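PDB 2DQ0: serine--tRNA ligase from Pyrococcus horikoshii, which probably charges tRNA(Ser) with serine at the expense of ATP, and probably also tRNA(Sec), working as a class II synthetase homodimer. Local coordinates for residues K45-L50 with G86-E91; R105-T110 with L348-A353; G130-W135 with G148-E153; I200-D205 with K432-Y437. All coordinates share one frame; numbering follows the deposited sequence.

Overall arrangement
The four contacts follow the enzyme from its tRNA-binding arm to the dimer face. Contact 1 lies in the N-terminal coiled coil, its centre about 40 Å from the centre of the chain. Contact 2 ties the base of that arm to the catalytic core; its centre is about 35 Å from that of contact 1. The bound seryl-adenylate analogue is about 9 Å from the side chain of Val351 in contact 2 and about 14 Å from that of Phe202 in contact 4. Contact 3 is a small parallel strand pair nested in the chain loop that contact 2 closes. Contacts 3 and 4 have centres about 25 Å apart, both across the chain's centre from contact 1.

Contact 1. Residues K45-L50 with G86-E91; sequences KEINRL and GELENE
Leu88 lays its CB against CG1 of Ile47, 3.4 Å away, and the two side chains slide past each other in opposite directions. This is one layer of the antiparallel coiled coil formed by helices 28-65 and 72-103, the long arm that in seryl-tRNA synthetases reaches out to the tRNA. The short helical segments run 159° apart, with axes 9.7 Å from each other at closest approach. No hydrogen bond crosses between them, so the contact rests on apolar packing. CD1 of Leu88 continues the seam to CD1 of Leu50, at 3.7 Å, where the two side chains cross at about a right angle. Leu50 also packs on Ile81 and Ile85 of the partner helix. Polar groups edge the apolar strip. The Glu46 chain, bent at its second torsion (chi2 -66°), brings OE2 to 3.8 Å from Leu88 CD1. Its OE1 takes a salt bridge from Arg49 NH1 of the same helix, at 2.7 Å. On another flank, Ile47 CD1 meets Glu89 CG at 3.9 Å.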
loop_
_atom_site.group_PDB
_atom_site.type_symbol
_atom_site.label_atom_id
_atom_site.label_comp_id
_atom_site.label_asym_id
_atom_site.label_seq_id
_atom_site.Cartn_x
_atom_site.Cartn_y
_atom_site.Cartn_z
ATOM N N LYS A 45 -21.948 44.800 1.770
ATOM C CA LYS A 45 -23.041 45.756 1.887
ATOM C C LYS A 45 -22.710 46.949 0.978
ATOM O O LYS A 45 -23.599 47.551 0.370
ATOM C CB LYS A 45 -23.213 46.202 3.342
ATOM C CG LYS A 45 -24.558 46.868 3.623
ATOM C CD LYS A 45 -25.731 45.970 3.177
ATOM C CE LYS A 45 -27.100 46.566 3.527
ATOM N NZ LYS A 45 -27.312 46.723 5.010
ATOM N N GLU A 46 -21.420 47.266 0.878
ATOM C CA GLU A 46 -20.941 48.351 0.017
ATOM C C GLU A 46 -21.308 48.013 -1.428
ATOM O O GLU A 46 -21.815 48.854 -2.162
ATOM C CB GLU A 46 -19.414 48.475 0.114
ATOM C CG GLU A 46 -18.868 49.861 0.425
ATOM C CD GLU A 46 -19.122 50.872 -0.674
ATOM O OE1 GLU A 46 -20.277 51.330 -0.808
ATOM O OE2 GLU A 46 -18.161 51.210 -1.403
ATOM N N ILE A 47 -21.032 46.772 -1.823
ATOM C CA ILE A 47 -21.316 46.303 -3.173
ATOM C C ILE A 47 -22.802 46.471 -3.526
ATOM O O ILE A 47 -23.142 46.975 -4.604
ATOM C CB ILE A 47 -20.868 44.814 -3.342
ATOM C CG1 ILE A 47 -19.332 44.731 -3.274
ATOM C CG2 ILE A 47 -21.379 44.247 -4.668
ATOM C CD1 ILE A 47 -18.745 43.319 -3.325
ATOM N N ASN A 48 -23.690 46.058 -2.627
ATOM C CA ASN A 48 -25.099 46.225 -2.905
ATOM C C ASN A 48 -25.445 47.707 -3.043
ATOM O O ASN A 48 -26.221 48.095 -3.913
ATOM C CB ASN A 48 -25.937 45.578 -1.813
ATOM C CG ASN A 48 -25.919 44.068 -1.902
ATOM O OD1 ASN A 48 -25.646 43.502 -2.967
ATOM N ND2 ASN A 48 -26.228 43.402 -0.789
ATOM N N ARG A 49 -24.850 48.530 -2.189
ATOM C CA ARG A 49 -25.088 49.965 -2.204
ATOM C C ARG A 49 -24.743 50.415 -3.604
ATOM O O ARG A 49 -25.480 51.184 -4.223
ATOM C CB ARG A 49 -24.170 50.661 -1.186
ATOM C CG ARG A 49 -24.798 51.773 -0.315
ATOM C CD ARG A 49 -24.921 53.142 -1.012
ATOM N NE ARG A 49 -23.739 53.521 -1.790
ATOM C CZ ARG A 49 -22.488 53.486 -1.338
ATOM N NH1 ARG A 49 -22.242 53.087 -0.098
ATOM N NH2 ARG A 49 -21.476 53.835 -2.133
ATOM N N LEU A 50 -23.619 49.918 -4.110
ATOM C CA LEU A 50 -23.173 50.285 -5.443
ATOM C C LEU A 50 -24.055 49.708 -6.532
ATOM O O LEU A 50 -24.336 50.396 -7.507
ATOM C CB LEU A 50 -21.720 49.883 -5.660
ATOM C CG LEU A 50 -20.689 50.788 -4.969
ATOM C CD1 LEU A 50 -19.285 50.212 -5.195
ATOM C CD2 LEU A 50 -20.790 52.235 -5.522
ATOM N N GLY A 86 -16.011 45.629 -8.989
ATOM C CA GLY A 86 -15.067 44.551 -9.214
ATOM C C GLY A 86 -14.032 44.457 -8.104
ATOM O O GLY A 86 -13.764 43.370 -7.580
ATOM N N GLU A 87 -13.449 45.600 -7.742
ATOM C CA GLU A 87 -12.436 45.651 -6.697
ATOM C C GLU A 87 -12.976 45.081 -5.406
ATOM O O GLU A 87 -12.355 44.209 -4.794
ATOM C CB GLU A 87 -11.964 47.089 -6.472
ATOM C CG GLU A 87 -11.076 47.626 -7.592
ATOM C CD GLU A 87 -10.949 49.151 -7.592
ATOM O OE1 GLU A 87 -10.270 49.685 -8.506
ATOM O OE2 GLU A 87 -11.528 49.806 -6.692
ATOM N N LEU A 88 -14.134 45.569 -4.987
ATOM C CA LEU A 88 -14.737 45.068 -3.762
ATOM C C LEU A 88 -14.916 43.549 -3.860
ATOM O O LEU A 88 -14.603 42.816 -2.925
ATOM C CB LEU A 88 -16.078 45.764 -3.515
ATOM C CG LEU A 88 -15.863 47.249 -3.204
ATOM C CD1 LEU A 88 -17.202 48.001 -3.156
ATOM C CD2 LEU A 88 -15.093 47.365 -1.876
ATOM N N GLU A 89 -15.395 43.079 -5.009
ATOM C CA GLU A 89 -15.608 41.654 -5.204
ATOM C C GLU A 89 -14.320 40.866 -5.016
ATOM O O GLU A 89 -14.284 39.865 -4.298
ATOM C CB GLU A 89 -16.199 41.399 -6.590
ATOM C CG GLU A 89 -17.671 41.768 -6.691
ATOM C CD GLU A 89 -18.232 41.557 -8.084
ATOM O OE1 GLU A 89 -19.476 41.582 -8.227
ATOM O OE2 GLU A 89 -17.435 41.377 -9.036
ATOM N N ASN A 90 -13.253 41.325 -5.641
ATOM C CA ASN A 90 -11.997 40.627 -5.500
ATOM C C ASN A 90 -11.445 40.806 -4.100
ATOM O O ASN A 90 -10.721 39.946 -3.602
ATOM C CB ASN A 90 -11.017 41.114 -6.564
ATOM C CG ASN A 90 -11.542 40.873 -7.971
ATOM O OD1 ASN A 90 -11.957 39.759 -8.311
ATOM N ND2 ASN A 90 -11.537 41.915 -8.792
ATOM N N GLU A 91 -11.782 41.912 -3.449
ATOM C CA GLU A 91 -11.306 42.116 -2.086
ATOM C C GLU A 91 -12.067 41.164 -1.167
ATOM O O GLU A 91 -11.527 40.681 -0.170
ATOM C CB GLU A 91 -11.520 43.567 -1.629
ATOM C CG GLU A 91 -10.459 44.563 -2.128
ATOM C CD GLU A 91 -10.760 46.023 -1.750
ATOM O OE1 GLU A 91 -10.094 46.929 -2.303
ATOM O OE2 GLU A 91 -11.654 46.271 -0.907
#

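Contact 2. Residues R105-T110 with L348-A353; sequences RLPNIT and LGYVAA
Two irregular loops meet here, joined by one backbone hydrogen bond from Asn108 N to Tyr350 O, 2.9 Å long and nearly straight at 172°. The donor lies in the carbonyl plane. Next to this bond, Pro107 sits over one face of the Tyr350 ring. Its CB is 3.6 Å from the ring centroid and 13° off the normal, a CH-pi contact. Pro107 CD reaches the far part of the ring, 3.6 Å from Tyr350 CE2. The phenol oxygen is hydrogen-bonded to Glu23 and Lys26. A leucine in place of Tyr350 would probably leave Pro107 without its flat partner and Glu23 and Lys26 without the hydroxyl. Further along, Ala353 CB touches Ile109 O at 3.6 Å. Thr110 CG2, anti to its carbonyl carbon, meets Leu348 CD2 at 4.0 Å, while OG1 (chi1 72°) is bonded to Asp17. The contact joins the linker after the arm helix 72-103 to the core loop before strand 354-362. Helix 11-21 packs beside it, with Arg21 bonded to carbonyls of both loops.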
loop_
_atom_site.group_PDB
_atom_site.type_symbol
_atom_site.label_atom_id
_atom_site.label_comp_id
_atom_site.label_asym_id
_atom_site.label_seq_id
_atom_site.Cartn_x
_atom_site.Cartn_y
_atom_site.Cartn_z
ATOM N N ARG A 105 -7.972 25.291 9.921
ATOM C CA ARG A 105 -6.891 25.010 10.820
ATOM C C ARG A 105 -7.272 25.113 12.288
ATOM O O ARG A 105 -6.417 25.309 13.148
ATOM C CB ARG A 105 -5.698 25.902 10.443
ATOM C CG ARG A 105 -4.695 25.175 9.523
ATOM C CD ARG A 105 -3.915 26.090 8.587
ATOM N NE ARG A 105 -4.774 26.456 7.479
ATOM C CZ ARG A 105 -4.456 26.299 6.204
ATOM N NH1 ARG A 105 -3.285 25.784 5.883
ATOM N NH2 ARG A 105 -5.322 26.649 5.260
ATOM N N LEU A 106 -8.565 24.967 12.570
ATOM C CA LEU A 106 -9.058 25.000 13.940
ATOM C C LEU A 106 -9.654 23.633 14.280
ATOM O O LEU A 106 -10.368 23.040 13.487
ATOM C CB LEU A 106 -10.085 26.126 14.116
ATOM C CG LEU A 106 -9.497 27.549 14.149
ATOM C CD1 LEU A 106 -10.620 28.580 14.136
ATOM C CD2 LEU A 106 -8.626 27.725 15.396
ATOM N N PRO A 107 -9.343 23.105 15.463
ATOM C CA PRO A 107 -9.877 21.797 15.836
ATOM C C PRO A 107 -11.343 21.806 16.181
ATOM O O PRO A 107 -11.890 22.830 16.572
ATOM C CB PRO A 107 -9.016 21.399 17.036
ATOM C CG PRO A 107 -8.798 22.687 17.709
ATOM C CD PRO A 107 -8.481 23.637 16.530
ATOM N N ASN A 108 -11.964 20.636 16.060
ATOM C CA ASN A 108 -13.370 20.486 16.370
ATOM C C ASN A 108 -13.594 20.867 17.825
ATOM O O ASN A 108 -12.719 20.677 18.667
ATOM C CB ASN A 108 -13.825 19.043 16.145
ATOM C CG ASN A 108 -15.323 18.948 15.882
ATOM O OD1 ASN A 108 -15.853 17.876 15.584
ATOM N ND2 ASN A 108 -16.011 20.083 15.986
ATOM N N ILE A 109 -14.764 21.432 18.103
ATOM C CA ILE A 109 -15.118 21.819 19.447
ATOM C C ILE A 109 -15.392 20.522 20.186
ATOM O O ILE A 109 -16.097 19.647 19.674
ATOM C CB ILE A 109 -16.382 22.689 19.459
ATOM C CG1 ILE A 109 -16.164 23.930 18.595
ATOM C CG2 ILE A 109 -16.718 23.109 20.892
ATOM C CD1 ILE A 109 -15.025 24.794 19.061
ATOM N N THR A 110 -14.824 20.396 21.383
ATOM C CA THR A 110 -14.997 19.197 22.191
ATOM C C THR A 110 -16.383 19.146 22.808
ATOM O O THR A 110 -17.012 20.179 23.060
ATOM C CB THR A 110 -13.981 19.126 23.360
ATOM O OG1 THR A 110 -14.324 20.103 24.353
ATOM C CG2 THR A 110 -12.557 19.383 22.863
ATOM N N LEU A 348 -6.711 14.796 22.787
ATOM C CA LEU A 348 -7.774 14.473 21.853
ATOM C C LEU A 348 -7.536 14.542 20.347
ATOM O O LEU A 348 -8.017 13.668 19.608
ATOM C CB LEU A 348 -9.033 15.270 22.203
ATOM C CG LEU A 348 -10.287 14.877 21.397
ATOM C CD1 LEU A 348 -10.475 13.357 21.438
ATOM C CD2 LEU A 348 -11.530 15.614 21.945
ATOM N N GLY A 349 -6.820 15.542 19.857
ATOM C CA GLY A 349 -6.637 15.575 18.413
ATOM C C GLY A 349 -7.705 16.422 17.738
ATOM O O GLY A 349 -8.829 16.532 18.229
ATOM N N TYR A 350 -7.346 17.009 16.603
ATOM C CA TYR A 350 -8.214 17.908 15.854
ATOM C C TYR A 350 -9.561 17.442 15.315
ATOM O O TYR A 350 -10.538 18.178 15.362
ATOM C CB TYR A 350 -7.419 18.503 14.688
ATOM C CG TYR A 350 -6.579 19.695 15.064
ATOM C CD1 TYR A 350 -5.785 19.667 16.213
ATOM C CD2 TYR A 350 -6.599 20.868 14.292
ATOM C CE1 TYR A 350 -5.039 20.769 16.597
ATOM C CE2 TYR A 350 -5.850 21.981 14.662
ATOM C CZ TYR A 350 -5.068 21.924 15.828
ATOM O OH TYR A 350 -4.321 23.011 16.246
ATOM N N VAL A 351 -9.627 16.226 14.803
ATOM C CA VAL A 351 -10.859 15.774 14.192
ATOM C C VAL A 351 -12.018 15.425 15.108
ATOM O O VAL A 351 -13.168 15.754 14.809
ATOM C CB VAL A 351 -10.585 14.569 13.276
ATOM C CG1 VAL A 351 -11.809 14.298 12.418
ATOM C CG2 VAL A 351 -9.357 14.845 12.416
ATOM N N ALA A 352 -11.734 14.781 16.230
ATOM C CA ALA A 352 -12.814 14.355 17.101
ATOM C C ALA A 352 -13.384 15.370 18.072
ATOM O O ALA A 352 -12.714 16.307 18.499
ATOM C CB ALA A 352 -12.386 13.110 17.864
ATOM N N ALA A 353 -14.651 15.167 18.400
ATOM C CA ALA A 353 -15.341 15.991 19.383
ATOM C C ALA A 353 -15.197 15.231 20.707
ATOM O O ALA A 353 -15.091 15.827 21.770
ATOM C CB ALA A 353 -16.814 16.131 19.025
#

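Contact 3. Residues G130-W135 with G148-E153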
loop_
_atom_site.group_PDB
_atom_site.type_symbol
_atom_site.label_atom_id
_atom_site.label_comp_id
_atom_site.label_asym_id
_atom_site.label_seq_id
_atom_site.Cartn_x
_atom_site.Cartn_y
_atom_site.Cartn_z
ATOM N N GLY A 130 -12.413 -8.241 31.855
ATOM C CA GLY A 130 -11.448 -9.341 31.879
ATOM C C GLY A 130 -10.578 -9.604 33.098
ATOM O O GLY A 130 -10.561 -8.827 34.057
ATOM N N LYS A 131 -9.846 -10.718 33.054
ATOM C CA LYS A 131 -8.954 -11.116 34.149
ATOM C C LYS A 131 -7.503 -11.085 33.692
ATOM O O LYS A 131 -7.001 -12.022 33.062
ATOM C CB LYS A 131 -9.300 -12.519 34.640
ATOM C CG LYS A 131 -8.363 -13.059 35.708
ATOM C CD LYS A 131 -8.896 -14.380 36.244
ATOM C CE LYS A 131 -8.059 -14.937 37.383
ATOM N NZ LYS A 131 -8.567 -16.275 37.831
ATOM N N ALA A 132 -6.841 -9.989 34.033
ATOM C CA ALA A 132 -5.458 -9.761 33.670
ATOM C C ALA A 132 -4.474 -10.682 34.349
ATOM O O ALA A 132 -4.605 -11.014 35.525
ATOM C CB ALA A 132 -5.079 -8.314 33.967
ATOM N N ARG A 133 -3.476 -11.091 33.584
ATOM C CA ARG A 133 -2.426 -11.931 34.110
ATOM C C ARG A 133 -1.261 -10.970 34.322
ATOM O O ARG A 133 -0.657 -10.496 33.373
ATOM C CB ARG A 133 -2.099 -13.025 33.110
ATOM C CG ARG A 133 -3.333 -13.884 32.784
ATOM C CD ARG A 133 -3.106 -14.852 31.610
ATOM N NE ARG A 133 -2.015 -15.788 31.845
ATOM C CZ ARG A 133 -1.274 -16.316 30.873
ATOM N NH1 ARG A 133 -1.513 -15.994 29.605
ATOM N NH2 ARG A 133 -0.283 -17.154 31.164
ATOM N N VAL A 134 -0.987 -10.667 35.586
ATOM C CA VAL A 134 0.068 -9.746 35.986
ATOM C C VAL A 134 1.301 -10.402 36.609
ATOM O O VAL A 134 1.201 -11.287 37.459
ATOM C CB VAL A 134 -0.470 -8.719 37.027
ATOM C CG1 VAL A 134 0.591 -7.647 37.321
ATOM C CG2 VAL A 134 -1.784 -8.093 36.528
ATOM N N TRP A 135 2.468 -9.943 36.181
ATOM C CA TRP A 135 3.736 -10.416 36.731
ATOM C C TRP A 135 3.885 -9.807 38.124
ATOM O O TRP A 135 3.528 -8.639 38.327
ATOM C CB TRP A 135 4.886 -9.918 35.887
ATOM C CG TRP A 135 6.231 -10.270 36.425
ATOM C CD1 TRP A 135 6.660 -11.511 36.843
ATOM C CD2 TRP A 135 7.380 -9.421 36.444
ATOM N NE1 TRP A 135 8.013 -11.479 37.103
ATOM C CE2 TRP A 135 8.482 -10.211 36.866
ATOM C CE3 TRP A 135 7.593 -8.068 36.136
ATOM C CZ2 TRP A 135 9.791 -9.685 36.986
ATOM C CZ3 TRP A 135 8.902 -7.538 36.253
ATOM C CH2 TRP A 135 9.980 -8.354 36.674
ATOM N N GLY A 148 -7.848 -0.680 40.870
ATOM C CA GLY A 148 -8.417 -1.762 41.661
ATOM C C GLY A 148 -9.765 -2.262 41.173
ATOM O O GLY A 148 -10.349 -3.180 41.755
ATOM N N LYS A 149 -10.248 -1.674 40.085
ATOM C CA LYS A 149 -11.530 -2.035 39.508
ATOM C C LYS A 149 -11.476 -3.194 38.508
ATOM O O LYS A 149 -12.455 -3.442 37.820
ATOM C CB LYS A 149 -12.134 -0.810 38.819
ATOM C CG LYS A 149 -12.302 0.426 39.720
ATOM C CD LYS A 149 -12.959 1.580 38.950
ATOM C CE LYS A 149 -13.347 2.772 39.846
ATOM N NZ LYS A 149 -12.197 3.541 40.421
ATOM N N MET A 150 -10.360 -3.915 38.428
ATOM C CA MET A 150 -10.252 -5.009 37.460
ATOM C C MET A 150 -9.735 -6.311 38.069
ATOM O O MET A 150 -8.747 -6.313 38.809
ATOM C CB MET A 150 -9.340 -4.570 36.294
ATOM C CG MET A 150 -8.946 -5.665 35.296
ATOM S SD MET A 150 -7.984 -5.022 33.886
ATOM C CE MET A 150 -8.516 -6.050 32.634
ATOM N N GLU A 151 -10.395 -7.422 37.740
ATOM C CA GLU A 151 -9.991 -8.714 38.274
ATOM C C GLU A 151 -8.634 -9.089 37.710
ATOM O O GLU A 151 -8.279 -8.635 36.623
ATOM C CB GLU A 151 -11.043 -9.782 37.949
ATOM C CG GLU A 151 -10.935 -11.006 38.851
ATOM C CD GLU A 151 -10.697 -10.623 40.321
ATOM O OE1 GLU A 151 -11.597 -9.995 40.924
ATOM O OE2 GLU A 151 -9.609 -10.935 40.873
ATOM N N TYR A 152 -7.864 -9.900 38.437
ATOM C CA TYR A 152 -6.541 -10.277 37.950
ATOM C C TYR A 152 -5.904 -11.452 38.654
ATOM O O TYR A 152 -6.176 -11.730 39.807
ATOM C CB TYR A 152 -5.591 -9.087 38.044
ATOM C CG TYR A 152 -5.219 -8.735 39.458
ATOM C CD1 TYR A 152 -4.044 -9.223 40.043
ATOM C CD2 TYR A 152 -6.036 -7.903 40.220
ATOM C CE1 TYR A 152 -3.692 -8.876 41.353
ATOM C CE2 TYR A 152 -5.695 -7.554 41.523
ATOM C CZ TYR A 152 -4.524 -8.036 42.079
ATOM O OH TYR A 152 -4.179 -7.624 43.340
ATOM N N GLU A 153 -5.013 -12.116 37.940
ATOM C CA GLU A 153 -4.308 -13.276 38.443
ATOM C C GLU A 153 -2.821 -12.932 38.442
ATOM O O GLU A 153 -2.330 -12.302 37.512
ATOM C CB GLU A 153 -4.605 -14.444 37.506
ATOM C CG GLU A 153 -3.931 -15.747 37.816
ATOM C CD GLU A 153 -4.401 -16.845 36.874
ATOM O OE1 GLU A 153 -5.568 -17.297 37.011
ATOM O OE2 GLU A 153 -3.606 -17.241 35.989
#
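Ala132 O accepts the shortest bond of this contact, from Glu153 N at 2.7 Å, with an N-H...O angle of 170°. The bond belongs to a parallel strand pair, 132-135 with 152-155, the two strands of a beta-alpha-beta unit whose crossover is helix 139-146. Val134 N bonds Glu153 O at 2.9 Å, so both the N-H and the carbonyl of Glu153 are used by the facing strand. At the start of the pair, Ala132 N reaches Glu151 O over a longer 3.3 Å. Ala132, Val134 and Tyr152 share one side of the sheet. There Ala132 CB lies 4.2 Å from Tyr152 CB, and Phe142 of the crossover helix packs on all three side chains. Trp361 of strand 354-362 also touches Ala132 and Val134, joining this small sheet to the large catalytic one. On the other side are Arg133 and Glu153. The guanidinium of Arg133 is bonded to the carbonyls of Asn420 and Gln422. Near the entry to the strands, Met150, with CG anti to the backbone N, lays CG and CE beside Gly130 O, CE at 3.7 Å. On the solvent side, Lys131 is fully extended, its CG anti to the backbone N (chi1 176°), and crosses the Glu153 side chain obliquely; its NZ makes a weak salt bridge to Glu153 OE1 at 3.3 Å.

Contact 4. Residues I200-D205 with K432-Y437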
loop_
_atom_site.group_PDB
_atom_site.type_symbol
_atom_site.label_atom_id
_atom_site.label_comp_id
_atom_site.label_asym_id
_atom_site.label_seq_id
_atom_site.Cartn_x
_atom_site.Cartn_y
_atom_site.Cartn_z
ATOM N N ILE A 200 -8.653 -10.246 10.379
ATOM C CA ILE A 200 -9.365 -9.423 9.417
ATOM C C ILE A 200 -10.760 -10.049 9.152
ATOM O O ILE A 200 -11.778 -9.380 9.304
ATOM C CB ILE A 200 -8.559 -9.330 8.085
ATOM C CG1 ILE A 200 -7.356 -8.410 8.268
ATOM C CG2 ILE A 200 -9.441 -8.797 6.925
ATOM C CD1 ILE A 200 -6.406 -8.419 7.052
ATOM N N ARG A 201 -10.798 -11.321 8.758
ATOM C CA ARG A 201 -12.056 -12.013 8.494
ATOM C C ARG A 201 -13.011 -12.001 9.684
ATOM O O ARG A 201 -14.201 -11.739 9.525
ATOM C CB ARG A 201 -11.813 -13.467 8.072
ATOM C CG ARG A 201 -11.601 -13.667 6.574
ATOM C CD ARG A 201 -12.633 -12.909 5.717
ATOM N NE ARG A 201 -14.031 -13.337 5.864
ATOM C CZ ARG A 201 -14.587 -14.353 5.201
ATOM N NH1 ARG A 201 -15.864 -14.647 5.400
ATOM N NH2 ARG A 201 -13.867 -15.081 4.345
ATOM N N PHE A 202 -12.493 -12.293 10.871
ATOM C CA PHE A 202 -13.308 -12.275 12.080
ATOM C C PHE A 202 -13.958 -10.890 12.242
ATOM O O PHE A 202 -15.181 -10.773 12.292
ATOM C CB PHE A 202 -12.427 -12.617 13.279
ATOM C CG PHE A 202 -13.054 -12.344 14.601
ATOM C CD1 PHE A 202 -14.202 -13.014 14.996
ATOM C CD2 PHE A 202 -12.481 -11.419 15.471
ATOM C CE1 PHE A 202 -14.771 -12.764 16.247
ATOM C CE2 PHE A 202 -13.041 -11.161 16.728
ATOM C CZ PHE A 202 -14.183 -11.831 17.117
ATOM N N ALA A 203 -13.141 -9.840 12.294
ATOM C CA ALA A 203 -13.658 -8.481 12.437
ATOM C C ALA A 203 -14.681 -8.216 11.359
ATOM O O ALA A 203 -15.791 -7.771 11.621
ATOM C CB ALA A 203 -12.531 -7.467 12.322
ATOM N N LEU A 204 -14.270 -8.490 10.133
ATOM C CA LEU A 204 -15.107 -8.300 8.966
ATOM C C LEU A 204 -16.467 -8.974 9.106
ATOM O O LEU A 204 -17.494 -8.350 8.868
ATOM C CB LEU A 204 -14.382 -8.854 7.750
ATOM C CG LEU A 204 -14.470 -8.039 6.475
ATOM C CD1 LEU A 204 -14.467 -6.538 6.771
ATOM C CD2 LEU A 204 -13.280 -8.414 5.623
ATOM N N ASP A 205 -16.460 -10.244 9.501
ATOM C CA ASP A 205 -17.686 -11.018 9.654
ATOM C C ASP A 205 -18.657 -10.422 10.661
ATOM O O ASP A 205 -19.848 -10.233 10.384
ATOM C CB ASP A 205 -17.349 -12.459 10.063
ATOM C CG ASP A 205 -16.928 -13.324 8.881
ATOM O OD1 ASP A 205 -16.992 -12.871 7.710
ATOM O OD2 ASP A 205 -16.531 -14.478 9.121
ATOM N N LYS A 432 -10.492 -19.425 21.046
ATOM C CA LYS A 432 -11.408 -20.343 20.355
ATOM C C LYS A 432 -12.193 -19.699 19.191
ATOM O O LYS A 432 -12.379 -20.308 18.150
ATOM C CB LYS A 432 -12.386 -20.974 21.375
ATOM C CG LYS A 432 -11.665 -21.508 22.634
ATOM C CD LYS A 432 -12.615 -21.860 23.800
ATOM C CE LYS A 432 -11.867 -22.052 25.146
ATOM N NZ LYS A 432 -11.023 -23.278 25.226
ATOM N N VAL A 433 -12.637 -18.468 19.368
ATOM C CA VAL A 433 -13.392 -17.789 18.334
ATOM C C VAL A 433 -12.670 -17.749 16.992
ATOM O O VAL A 433 -13.328 -17.699 15.952
ATOM C CB VAL A 433 -13.700 -16.328 18.718
ATOM C CG1 VAL A 433 -14.871 -15.816 17.891
ATOM C CG2 VAL A 433 -13.981 -16.231 20.202
ATOM N N LEU A 434 -11.336 -17.755 17.008
ATOM C CA LEU A 434 -10.564 -17.699 15.760
ATOM C C LEU A 434 -10.227 -19.055 15.144
ATOM O O LEU A 434 -9.789 -19.117 13.993
ATOM C CB LEU A 434 -9.258 -16.903 15.950
ATOM C CG LEU A 434 -9.373 -15.453 16.423
ATOM C CD1 LEU A 434 -8.025 -14.884 16.747
ATOM C CD2 LEU A 434 -10.062 -14.630 15.356
ATOM N N TRP A 435 -10.426 -20.137 15.891
ATOM C CA TRP A 435 -10.115 -21.481 15.386
ATOM C C TRP A 435 -10.730 -21.790 14.007
ATOM O O TRP A 435 -10.108 -22.463 13.176
ATOM C CB TRP A 435 -10.571 -22.550 16.380
ATOM C CG TRP A 435 -9.866 -22.552 17.708
ATOM C CD1 TRP A 435 -8.828 -21.754 18.097
ATOM C CD2 TRP A 435 -10.149 -23.405 18.818
ATOM N NE1 TRP A 435 -8.445 -22.058 19.380
ATOM C CE2 TRP A 435 -9.239 -23.069 19.847
ATOM C CE3 TRP A 435 -11.085 -24.421 19.045
ATOM C CZ2 TRP A 435 -9.237 -23.716 21.085
ATOM C CZ3 TRP A 435 -11.086 -25.061 20.273
ATOM C CH2 TRP A 435 -10.167 -24.708 21.281
ATOM N N LYS A 436 -11.949 -21.312 13.760
ATOM C CA LYS A 436 -12.575 -21.571 12.477
ATOM C C LYS A 436 -11.814 -20.846 11.373
ATOM O O LYS A 436 -11.819 -21.281 10.218
ATOM C CB LYS A 436 -14.058 -21.166 12.477
ATOM C CG LYS A 436 -14.366 -19.704 12.783
ATOM C CD LYS A 436 -15.885 -19.513 12.849
ATOM C CE LYS A 436 -16.316 -18.151 13.404
ATOM N NZ LYS A 436 -16.322 -18.061 14.906
ATOM N N TYR A 437 -11.119 -19.768 11.730
ATOM C CA TYR A 437 -10.371 -19.011 10.728
ATOM C C TYR A 437 -8.921 -19.435 10.549
ATOM O O TYR A 437 -8.399 -19.387 9.432
ATOM C CB TYR A 437 -10.389 -17.521 11.055
ATOM C CG TYR A 437 -11.759 -16.913 11.135
ATOM C CD1 TYR A 437 -12.340 -16.643 12.366
ATOM C CD2 TYR A 437 -12.466 -16.573 9.976
ATOM C CE1 TYR A 437 -13.599 -16.041 12.454
ATOM C CE2 TYR A 437 -13.730 -15.964 10.054
ATOM C CZ TYR A 437 -14.285 -15.701 11.297
ATOM O OH TYR A 437 -15.506 -15.075 11.404
#
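Tyr437 and Phe202 carry the tight part of this contact, crossing at about a right angle with Tyr437 CE1 3.7 Å from Phe202 CB. Phe202 has its CG anti to the backbone N (chi1 167°), which carries its ring to the side of Val433 and Leu434. There Val433 CG1 closes on Phe202 CE1 at 3.5 Å, and Leu434 CD2 sits 3.7 Å from Phe202 CB. The helix backbone at Phe202 N lies over one face of the Tyr437 ring, toward its rim. The phenol then reaches across to the polar side, where Tyr437 OH donates to Asp205 OD2 at 2.6 Å. This carboxylate oxygen is met on its anti side, while OD1 takes Arg201 NH1 on its syn lone pair at 3.1 Å. Asp205 is thus gripped through both oxygens. Arg201 NH2 also bonds Tyr437 O of the second subunit, whose Arg201 returns the bond. A phenylalanine in place of Tyr437 would probably leave Asp205 OD2 without this donor and its carboxylate less firmly fixed. The looser edge belongs to Lys436, an exposed residue. Its CG packs on the other face of the Tyr437 ring, and its NZ turns back to Val433 O at 3.2 Å. Together these residues hold the C-terminal helix 435-438 against helix 190-209. Helix 316-333 packs beside Phe202 and Val433, and strands 273-282 and 301-311 lie under Ile200 and Leu204.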